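Local coordinates for aminopeptidase N family protein (Idiomarina loihiensis L2TR, PDB 4FGM) that probably acts as a zinc-dependent aminopeptidase of the M61 family, removing residues from the amino ends of peptides, at residues A[205-210]-A[270-275]; A[183-188]-A[210-215]; A[263-268]-A[316-321]. One frame throughout, in Å; residues are numbered along the deposited sequence.

In the fold
All three contacts lie on the same side of the chain's centre. Contact 2 joins strand 183-190 to helix 197-215, contact 1 ties that helix to helix 262-277, and contact 3 ties helix 262-277 to helix 308-320. Along the chain contact 1 interleaves with both others, whereas contact 2 closes before contact 3 opens. The centres of contacts 1 and 2 are about 6 Å apart, those of 1 and 3 about 8 Å, and those of 2 and 3 about 15 Å, making contact 1 the middle link. The Tyr275-His185 hydrogen bond joins contacts 1 and 2. The zinc helix, carrying His273 and His277, is thereby connected to the five-stranded sheet containing strand 183-190 and to helix 308-320.

Contact 1 (A[205-210]-A[270-275]); sequences AKICET and LCCHEY. With ZN (zinc ion), chain C; MAE (maleic acid), chain B.
Cys208 and Tyr275 join helix 197-215 to helix 262-277, the helix that carries the HExxH zinc motif of the M61 peptidases. The central interaction is a sulfur-aromatic one. Cys208 SG lies over one face of the Tyr275 ring, 3.5 Å from the centroid and 16° off the ring normal. The sulfur is displaced toward the rim, nearest CZ, while Cys208 CB approaches the phenol oxygen. Tyr275 CG is anti to its backbone nitrogen (chi1 -162°), which sends the ring across to the neighbouring helix and under the sulfur. The hydroxyl has its polar partner, His185, on strand 183-190.

The second kind of contact is apolar. Ile207 points toward the zinc helix, and its CG2 branch meets Cys272 SG at 3.8 Å, with Cys272 CB almost as close. Both pairs are buried, and Gln211 adds a polar tie between the helices by donating from NE2 to Cys272 O.

Metal binding belongs to the side of the zinc helix turned from this interface. His273, His277 and Glu307 bind the zinc, joined by maleic acid. His273 ND1, the nitrogen that does not bind the metal, is hydrogen-bonded to Asp314, a second-shell partner of the ligand. His273 NE2 and maleate O2 each lie 2.3 Å from the zinc.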
loop_
_atom_site.group_PDB
_atom_site.type_symbol
_atom_site.label_atom_id
_atom_site.label_comp_id
_atom_site.label_asym_id
_atom_site.label_seq_id
_atom_site.Cartn_x
_atom_site.Cartn_y
_atom_site.Cartn_z
ATOM N N ALA A 205 -7.123 17.135 -8.551
ATOM C CA ALA A 205 -6.416 18.394 -8.765
ATOM C C ALA A 205 -6.266 19.107 -7.423
ATOM O O ALA A 205 -5.202 19.642 -7.115
ATOM C CB ALA A 205 -7.180 19.281 -9.748
ATOM N N LYS A 206 -7.332 19.107 -6.627
ATOM C CA LYS A 206 -7.291 19.745 -5.318
ATOM C C LYS A 206 -6.286 19.051 -4.411
ATOM O O LYS A 206 -5.409 19.700 -3.830
ATOM C CB LYS A 206 -8.681 19.746 -4.662
ATOM C CG LYS A 206 -9.499 20.984 -4.988
ATOM C CD LYS A 206 -10.729 21.130 -4.096
ATOM C CE LYS A 206 -11.914 20.333 -4.614
ATOM N NZ LYS A 206 -13.127 20.554 -3.772
ATOM N N ILE A 207 -6.409 17.735 -4.288
ATOM C CA ILE A 207 -5.490 16.981 -3.451
ATOM C C ILE A 207 -4.042 17.229 -3.888
ATOM O O ILE A 207 -3.178 17.543 -3.065
ATOM C CB ILE A 207 -5.788 15.474 -3.528
ATOM C CG1 ILE A 207 -7.174 15.196 -2.936
ATOM C CG2 ILE A 207 -4.715 14.690 -2.803
ATOM C CD1 ILE A 207 -7.694 13.801 -3.205
ATOM N N CYS A 208 -3.789 17.099 -5.187
ATOM C CA CYS A 208 -2.448 17.294 -5.731
ATOM C C CYS A 208 -1.873 18.692 -5.507
ATOM O O CYS A 208 -0.703 18.834 -5.143
ATOM C CB CYS A 208 -2.437 16.958 -7.223
ATOM S SG CYS A 208 -2.624 15.192 -7.558
ATOM N N GLU A 209 -2.679 19.725 -5.733
ATOM C CA GLU A 209 -2.194 21.080 -5.520
ATOM C C GLU A 209 -1.833 21.261 -4.051
ATOM O O GLU A 209 -0.810 21.864 -3.726
ATOM C CB GLU A 209 -3.235 22.107 -5.968
ATOM C CG GLU A 209 -3.224 22.298 -7.477
ATOM C CD GLU A 209 -4.292 23.246 -7.980
ATOM O OE1 GLU A 209 -5.469 23.086 -7.584
ATOM O OE2 GLU A 209 -3.955 24.137 -8.791
ATOM N N THR A 210 -2.658 20.715 -3.164
ATOM C CA THR A 210 -2.381 20.810 -1.737
ATOM C C THR A 210 -1.014 20.209 -1.427
ATOM O O THR A 210 -0.249 20.762 -0.640
ATOM C CB THR A 210 -3.456 20.077 -0.919
ATOM O OG1 THR A 210 -4.696 20.776 -1.045
ATOM C CG2 THR A 210 -3.074 20.004 0.535
ATOM N N LEU A 270 -6.397 6.574 -1.260
ATOM C CA LEU A 270 -5.370 5.749 -1.897
ATOM C C LEU A 270 -4.506 6.591 -2.839
ATOM O O LEU A 270 -3.273 6.490 -2.816
ATOM C CB LEU A 270 -6.010 4.603 -2.686
ATOM C CG LEU A 270 -5.064 3.699 -3.495
ATOM C CD1 LEU A 270 -4.036 3.027 -2.587
ATOM C CD2 LEU A 270 -5.884 2.641 -4.201
ATOM N N CYS A 271 -5.153 7.418 -3.662
ATOM C CA CYS A 271 -4.425 8.264 -4.609
ATOM C C CYS A 271 -3.545 9.251 -3.861
ATOM O O CYS A 271 -2.388 9.467 -4.218
ATOM C CB CYS A 271 -5.387 9.042 -5.502
ATOM S SG CYS A 271 -6.438 8.016 -6.526
ATOM N N CYS A 272 -4.110 9.848 -2.819
ATOM C CA CYS A 272 -3.398 10.810 -1.996
ATOM C C CYS A 272 -2.166 10.149 -1.372
ATOM O O CYS A 272 -1.115 10.773 -1.228
ATOM C CB CYS A 272 -4.324 11.321 -0.894
ATOM S SG CYS A 272 -3.609 12.576 0.161
ATOM N N HIS A 273 -2.316 8.878 -1.014
ATOM C CA HIS A 273 -1.252 8.104 -0.394
ATOM C C HIS A 273 -0.087 7.853 -1.371
ATOM O O HIS A 273 1.086 8.076 -1.040
ATOM C CB HIS A 273 -1.825 6.768 0.099
ATOM C CG HIS A 273 -0.844 5.915 0.838
ATOM N ND1 HIS A 273 -0.796 5.861 2.215
ATOM C CD2 HIS A 273 0.129 5.085 0.394
ATOM C CE1 HIS A 273 0.164 5.033 2.590
ATOM N NE2 HIS A 273 0.740 4.548 1.505
ATOM N N GLU A 274 -0.404 7.389 -2.577
ATOM C CA GLU A 274 0.646 7.107 -3.548
ATOM C C GLU A 274 1.343 8.385 -4.011
ATOM O O GLU A 274 2.565 8.416 -4.166
ATOM C CB GLU A 274 0.062 6.357 -4.747
ATOM C CG GLU A 274 -0.668 5.054 -4.401
ATOM C CD GLU A 274 0.115 4.149 -3.463
ATOM O OE1 GLU A 274 1.360 4.196 -3.477
ATOM O OE2 GLU A 274 -0.512 3.374 -2.714
ATOM N N TYR A 275 0.556 9.439 -4.217
ATOM C CA TYR A 275 1.076 10.732 -4.658
ATOM C C TYR A 275 2.084 11.262 -3.637
ATOM O O TYR A 275 3.183 11.689 -3.995
ATOM C CB TYR A 275 -0.076 11.729 -4.816
ATOM C CG TYR A 275 0.248 12.951 -5.656
ATOM C CD1 TYR A 275 0.437 12.841 -7.036
ATOM C CD2 TYR A 275 0.322 14.224 -5.077
ATOM C CE1 TYR A 275 0.683 13.963 -7.815
ATOM C CE2 TYR A 275 0.567 15.355 -5.850
ATOM C CZ TYR A 275 0.743 15.220 -7.215
ATOM O OH TYR A 275 0.947 16.333 -7.990
HETATM ZN ZN ZN C . 2.676 3.406 1.276
HETATM C C1 MAE B . 2.249 1.054 0.071
HETATM O O1 MAE B . 3.091 0.828 1.008
HETATM O O2 MAE B . 2.347 2.130 -0.562
HETATM C C2 MAE B . 1.251 0.003 -0.228
HETATM C C3 MAE B . 1.371 -1.189 -0.808
HETATM C C4 MAE B . 2.598 -1.790 -1.318
HETATM O O3 MAE B . 3.727 -1.261 -1.327
HETATM O O4 MAE B . 2.460 -2.957 -1.738
#

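Contact 2 (A[183-188]-A[210-215]); sequences IKHSLV and TQISLF
With CG1 anti to the carbonyl carbon (chi1 -65°) and CD1 extended (chi2 168°), Ile212 reaches from helix 197-215 toward the start of strand 183-190, where CD1 comes near Ile183 and His185. The corresponding branch of Ile183 is also extended, and the two isoleucines meet through their terminal methyls. Ile183 CD1 and Ile212 CD1 are 4.5 Å apart, a loose apolar touch. The same Ile212 methyl approaches the His185 imidazole obliquely, with CD1 4.4 Å from CE1. One branch end thus serves both strand residues, whose CB atoms point toward the helix.

The imidazole is held from both nitrogens. ND1 donates to Ile183 O, two residues back on the same strand, at 3.1 Å and with an N-H...O angle of 152°. The acceptor lies in the ring plane, but the donor stands well above the plane of the carbonyl group. The bond from NE2, the second ring nitrogen, to Tyr275 OH supplies the other restraint. Together the two would restrict rotation of the ring and keep CE1, the carbon between the nitrogens, near Ile212. Ile212 also packs on Tyr275, so the polar link and the apolar contact share a neighbour.

Backbone hydrogen bonds pair strand 183-190 with strand 174-180 through His185 and Phe178, and with strand 222-230 through Lys184 and Tyr223. The segments meet near the beginning of the strand and the end of the helix, whose chain then leads into strand 222-230. Strand, helix and following parallel strand form a beta-alpha-beta crossover, here with the last turns of the helix packed on a mixed five-stranded sheet.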
loop_
_atom_site.group_PDB
_atom_site.type_symbol
_atom_site.label_atom_id
_atom_site.label_comp_id
_atom_site.label_asym_id
_atom_site.label_seq_id
_atom_site.Cartn_x
_atom_site.Cartn_y
_atom_site.Cartn_z
ATOM N N ILE A 183 1.392 21.745 -13.641
ATOM C CA ILE A 183 1.935 20.445 -14.009
ATOM C C ILE A 183 0.837 19.547 -14.579
ATOM O O ILE A 183 -0.286 19.526 -14.067
ATOM C CB ILE A 183 2.614 19.767 -12.792
ATOM C CG1 ILE A 183 3.774 20.645 -12.305
ATOM C CG2 ILE A 183 3.127 18.376 -13.175
ATOM C CD1 ILE A 183 4.644 20.009 -11.220
ATOM N N LYS A 184 1.150 18.826 -15.652
ATOM C CA LYS A 184 0.166 17.938 -16.269
ATOM C C LYS A 184 0.003 16.635 -15.498
ATOM O O LYS A 184 0.982 15.996 -15.117
ATOM C CB LYS A 184 0.546 17.607 -17.714
ATOM C CG LYS A 184 0.477 18.782 -18.668
ATOM C CD LYS A 184 0.439 18.310 -20.111
ATOM C CE LYS A 184 0.557 19.484 -21.062
ATOM N NZ LYS A 184 -0.387 20.573 -20.694
ATOM N N HIS A 185 -1.252 16.257 -15.275
ATOM C CA HIS A 185 -1.599 15.031 -14.567
ATOM C C HIS A 185 -2.587 14.232 -15.405
ATOM O O HIS A 185 -3.290 14.785 -16.253
ATOM C CB HIS A 185 -2.242 15.348 -13.212
ATOM C CG HIS A 185 -1.279 15.845 -12.179
ATOM N ND1 HIS A 185 -0.686 17.089 -12.245
ATOM C CD2 HIS A 185 -0.814 15.266 -11.046
ATOM C CE1 HIS A 185 0.100 17.256 -11.196
ATOM N NE2 HIS A 185 0.041 16.165 -10.452
ATOM N N SER A 186 -2.642 12.930 -15.155
ATOM C CA SER A 186 -3.549 12.046 -15.879
ATOM C C SER A 186 -4.164 10.991 -14.978
ATOM O O SER A 186 -3.499 10.435 -14.099
ATOM C CB SER A 186 -2.817 11.321 -17.015
ATOM O OG SER A 186 -2.391 12.218 -18.021
ATOM N N LEU A 187 -5.446 10.737 -15.194
ATOM C CA LEU A 187 -6.141 9.694 -14.474
ATOM C C LEU A 187 -6.428 8.707 -15.590
ATOM O O LEU A 187 -7.076 9.057 -16.576
ATOM C CB LEU A 187 -7.455 10.183 -13.868
ATOM C CG LEU A 187 -8.292 9.016 -13.311
ATOM C CD1 LEU A 187 -7.515 8.293 -12.209
ATOM C CD2 LEU A 187 -9.616 9.525 -12.786
ATOM N N VAL A 188 -5.923 7.486 -15.451
ATOM C CA VAL A 188 -6.129 6.464 -16.471
ATOM C C VAL A 188 -6.864 5.271 -15.890
ATOM O O VAL A 188 -6.485 4.748 -14.840
ATOM C CB VAL A 188 -4.780 5.987 -17.050
ATOM C CG1 VAL A 188 -5.017 4.978 -18.169
ATOM C CG2 VAL A 188 -3.993 7.175 -17.553
ATOM N N THR A 210 -2.658 20.715 -3.164
ATOM C CA THR A 210 -2.381 20.810 -1.737
ATOM C C THR A 210 -1.014 20.209 -1.427
ATOM O O THR A 210 -0.249 20.762 -0.640
ATOM C CB THR A 210 -3.456 20.077 -0.919
ATOM O OG1 THR A 210 -4.696 20.776 -1.045
ATOM C CG2 THR A 210 -3.074 20.004 0.535
ATOM N N GLN A 211 -0.691 19.088 -2.054
ATOM C CA GLN A 211 0.593 18.452 -1.792
ATOM C C GLN A 211 1.776 19.232 -2.371
ATOM O O GLN A 211 2.788 19.431 -1.687
ATOM C CB GLN A 211 0.575 17.001 -2.289
ATOM C CG GLN A 211 -0.405 16.134 -1.476
ATOM C CD GLN A 211 -0.128 14.640 -1.554
ATOM O OE1 GLN A 211 1.027 14.208 -1.564
ATOM N NE2 GLN A 211 -1.195 13.840 -1.581
ATOM N N ILE A 212 1.651 19.687 -3.617
ATOM C CA ILE A 212 2.717 20.461 -4.236
ATOM C C ILE A 212 2.951 21.743 -3.427
ATOM O O ILE A 212 4.092 22.159 -3.235
ATOM C CB ILE A 212 2.373 20.824 -5.690
ATOM C CG1 ILE A 212 2.294 19.553 -6.533
ATOM C CG2 ILE A 212 3.430 21.753 -6.251
ATOM C CD1 ILE A 212 1.679 19.758 -7.908
ATOM N N SER A 213 1.874 22.367 -2.957
ATOM C CA SER A 213 2.003 23.575 -2.148
ATOM C C SER A 213 2.731 23.231 -0.857
ATOM O O SER A 213 3.548 24.009 -0.372
ATOM C CB SER A 213 0.631 24.154 -1.789
ATOM O OG SER A 213 -0.020 24.675 -2.928
ATOM N N LEU A 214 2.430 22.057 -0.308
ATOM C CA LEU A 214 3.044 21.616 0.939
ATOM C C LEU A 214 4.568 21.530 0.842
ATOM O O LEU A 214 5.283 22.063 1.692
ATOM C CB LEU A 214 2.462 20.261 1.357
ATOM C CG LEU A 214 2.883 19.684 2.711
ATOM C CD1 LEU A 214 1.822 18.714 3.192
ATOM C CD2 LEU A 214 4.236 19.003 2.604
ATOM N N PHE A 215 5.063 20.853 -0.188
ATOM C CA PHE A 215 6.499 20.721 -0.372
ATOM C C PHE A 215 7.054 21.930 -1.115
ATOM O O PHE A 215 8.270 22.133 -1.171
ATOM C CB PHE A 215 6.824 19.441 -1.148
ATOM C CG PHE A 215 6.515 18.183 -0.395
ATOM C CD1 PHE A 215 5.268 17.581 -0.502
ATOM C CD2 PHE A 215 7.467 17.610 0.443
ATOM C CE1 PHE A 215 4.973 16.425 0.222
ATOM C CE2 PHE A 215 7.185 16.457 1.169
ATOM C CZ PHE A 215 5.934 15.861 1.057
#

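Contact 3 (A[263-268]-A[316-321]); sequences NYQTFL and YLLHTS
Leu318 points from helix 308-320 toward helix 262-277, with the two methyls of its forked end set against successive turns of that helix. CD1 lies 3.8 Å from Leu268 O, while CD2 lies 3.9 Å from Gln265 O. The fork therefore rests largely on backbone between residues one turn apart, and these approaches are van der Waals contacts to carbonyl oxygens.

Leu268 faces Leu318 in return, but it offers the base of its side chain to the other leucine. Leu268 CB is 4.1 Å from Leu318 CD1 and only slightly farther from CD2. Its CG is anti to the carbonyl carbon, with chi1 at -69°, and the extended chain carries one end, CD1, over a face of the Tyr264 ring on its own helix. Leu268 thus packs across the interface with its CB and along its own helix with its terminal methyl. Gln265 takes a smaller share: its CG comes 4.5 Å from Leu318 CD2, and its side chain also touches helix 326-342.

The end of helix 308-320 has its own polar closure. Ser321 OG donates to Leu317 O at 2.6 Å in the carbonyl plane, and Ser321 N reaches the same oxygen, so two donors from one residue grip a single acceptor. Leu318 meanwhile touches Ile207 on helix 197-215 and Cys272 farther along helix 262-277, which places it where three helices converge.

The contact is buried helix-helix packing in the M61 catalytic region. It joins the part of the HExxH helix preceding the zinc-binding histidines to the end of the helix that follows the zinc ligand Glu307.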
loop_
_atom_site.group_PDB
_atom_site.type_symbol
_atom_site.label_atom_id
_atom_site.label_comp_id
_atom_site.label_asym_id
_atom_site.label_seq_id
_atom_site.Cartn_x
_atom_site.Cartn_y
_atom_site.Cartn_z
ATOM N N ASN A 263 -16.714 4.666 0.066
ATOM C CA ASN A 263 -15.955 3.989 -0.977
ATOM C C ASN A 263 -15.128 4.943 -1.824
ATOM O O ASN A 263 -13.942 4.697 -2.050
ATOM C CB ASN A 263 -16.888 3.170 -1.865
ATOM C CG ASN A 263 -17.622 2.111 -1.088
ATOM O OD1 ASN A 263 -17.027 1.393 -0.283
ATOM N ND2 ASN A 263 -18.919 2.002 -1.320
ATOM N N TYR A 264 -15.744 6.030 -2.285
ATOM C CA TYR A 264 -15.029 7.002 -3.093
ATOM C C TYR A 264 -13.923 7.623 -2.246
ATOM O O TYR A 264 -12.831 7.904 -2.742
ATOM C CB TYR A 264 -15.987 8.074 -3.607
ATOM C CG TYR A 264 -15.324 9.180 -4.404
ATOM C CD1 TYR A 264 -14.306 8.896 -5.317
ATOM C CD2 TYR A 264 -15.735 10.510 -4.267
ATOM C CE1 TYR A 264 -13.713 9.909 -6.073
ATOM C CE2 TYR A 264 -15.154 11.530 -5.016
ATOM C CZ TYR A 264 -14.142 11.224 -5.918
ATOM O OH TYR A 264 -13.555 12.220 -6.665
ATOM N N GLN A 265 -14.205 7.813 -0.961
ATOM C CA GLN A 265 -13.229 8.377 -0.030
ATOM C C GLN A 265 -11.997 7.471 0.064
ATOM O O GLN A 265 -10.865 7.947 0.125
ATOM C CB GLN A 265 -13.877 8.556 1.352
ATOM C CG GLN A 265 -12.909 8.772 2.505
ATOM C CD GLN A 265 -12.839 7.566 3.427
ATOM O OE1 GLN A 265 -11.918 6.749 3.341
ATOM N NE2 GLN A 265 -13.828 7.443 4.309
ATOM N N THR A 266 -12.226 6.163 0.076
ATOM C CA THR A 266 -11.133 5.203 0.146
ATOM C C THR A 266 -10.233 5.351 -1.085
ATOM O O THR A 266 -9.010 5.263 -0.983
ATOM C CB THR A 266 -11.674 3.766 0.227
ATOM O OG1 THR A 266 -12.313 3.579 1.492
ATOM C CG2 THR A 266 -10.548 2.758 0.102
ATOM N N PHE A 267 -10.842 5.592 -2.243
ATOM C CA PHE A 267 -10.085 5.765 -3.476
ATOM C C PHE A 267 -9.255 7.043 -3.422
ATOM O O PHE A 267 -8.066 7.039 -3.756
ATOM C CB PHE A 267 -11.020 5.819 -4.687
ATOM C CG PHE A 267 -10.308 6.077 -5.984
ATOM C CD1 PHE A 267 -9.475 5.113 -6.540
ATOM C CD2 PHE A 267 -10.447 7.300 -6.636
ATOM C CE1 PHE A 267 -8.783 5.366 -7.737
ATOM C CE2 PHE A 267 -9.765 7.563 -7.822
ATOM C CZ PHE A 267 -8.931 6.594 -8.375
ATOM N N LEU A 268 -9.885 8.142 -3.010
ATOM C CA LEU A 268 -9.173 9.411 -2.922
ATOM C C LEU A 268 -8.038 9.307 -1.918
ATOM O O LEU A 268 -6.967 9.888 -2.106
ATOM C CB LEU A 268 -10.124 10.534 -2.520
ATOM C CG LEU A 268 -11.149 10.894 -3.597
ATOM C CD1 LEU A 268 -11.998 12.061 -3.140
ATOM C CD2 LEU A 268 -10.433 11.229 -4.883
ATOM N N TYR A 316 -5.588 12.882 6.327
ATOM C CA TYR A 316 -5.556 14.256 6.807
ATOM C C TYR A 316 -5.599 15.288 5.675
ATOM O O TYR A 316 -6.389 16.234 5.719
ATOM C CB TYR A 316 -4.314 14.468 7.678
ATOM C CG TYR A 316 -4.231 15.850 8.281
ATOM C CD1 TYR A 316 -5.255 16.341 9.095
ATOM C CD2 TYR A 316 -3.143 16.685 8.012
ATOM C CE1 TYR A 316 -5.203 17.630 9.620
ATOM C CE2 TYR A 316 -3.078 17.975 8.534
ATOM C CZ TYR A 316 -4.110 18.445 9.335
ATOM O OH TYR A 316 -4.048 19.725 9.842
ATOM N N LEU A 317 -4.760 15.103 4.660
ATOM C CA LEU A 317 -4.730 16.033 3.530
ATOM C C LEU A 317 -6.064 16.061 2.783
ATOM O O LEU A 317 -6.369 17.016 2.068
ATOM C CB LEU A 317 -3.592 15.665 2.572
ATOM C CG LEU A 317 -2.189 15.859 3.154
ATOM C CD1 LEU A 317 -1.157 15.617 2.061
ATOM C CD2 LEU A 317 -2.047 17.282 3.721
ATOM N N LEU A 318 -6.857 15.006 2.951
ATOM C CA LEU A 318 -8.162 14.920 2.308
ATOM C C LEU A 318 -9.108 15.928 2.965
ATOM O O LEU A 318 -9.998 16.489 2.315
ATOM C CB LEU A 318 -8.709 13.496 2.443
ATOM C CG LEU A 318 -9.046 12.723 1.160
ATOM C CD1 LEU A 318 -7.906 12.778 0.150
ATOM C CD2 LEU A 318 -9.338 11.288 1.533
ATOM N N HIS A 319 -8.909 16.158 4.260
ATOM C CA HIS A 319 -9.728 17.117 5.001
ATOM C C HIS A 319 -9.154 18.511 4.802
ATOM O O HIS A 319 -9.891 19.487 4.651
ATOM C CB HIS A 319 -9.728 16.801 6.497
ATOM C CG HIS A 319 -10.280 17.907 7.343
ATOM N ND1 HIS A 319 -11.601 18.292 7.292
ATOM C CD2 HIS A 319 -9.677 18.734 8.229
ATOM C CE1 HIS A 319 -11.792 19.316 8.111
ATOM N NE2 HIS A 319 -10.641 19.602 8.689
ATOM N N THR A 320 -7.828 18.583 4.801
ATOM C CA THR A 320 -7.106 19.837 4.635
ATOM C C THR A 320 -7.355 20.486 3.278
ATOM O O THR A 320 -7.319 21.708 3.149
ATOM C CB THR A 320 -5.598 19.608 4.840
ATOM O OG1 THR A 320 -5.167 20.341 5.986
ATOM C CG2 THR A 320 -4.807 20.043 3.635
ATOM N N SER A 321 -7.609 19.666 2.267
ATOM C CA SER A 321 -7.872 20.176 0.935
ATOM C C SER A 321 -9.362 20.422 0.770
ATOM O O SER A 321 -9.814 20.872 -0.283
ATOM C CB SER A 321 -7.386 19.177 -0.111
ATOM O OG SER A 321 -7.930 17.896 0.152
#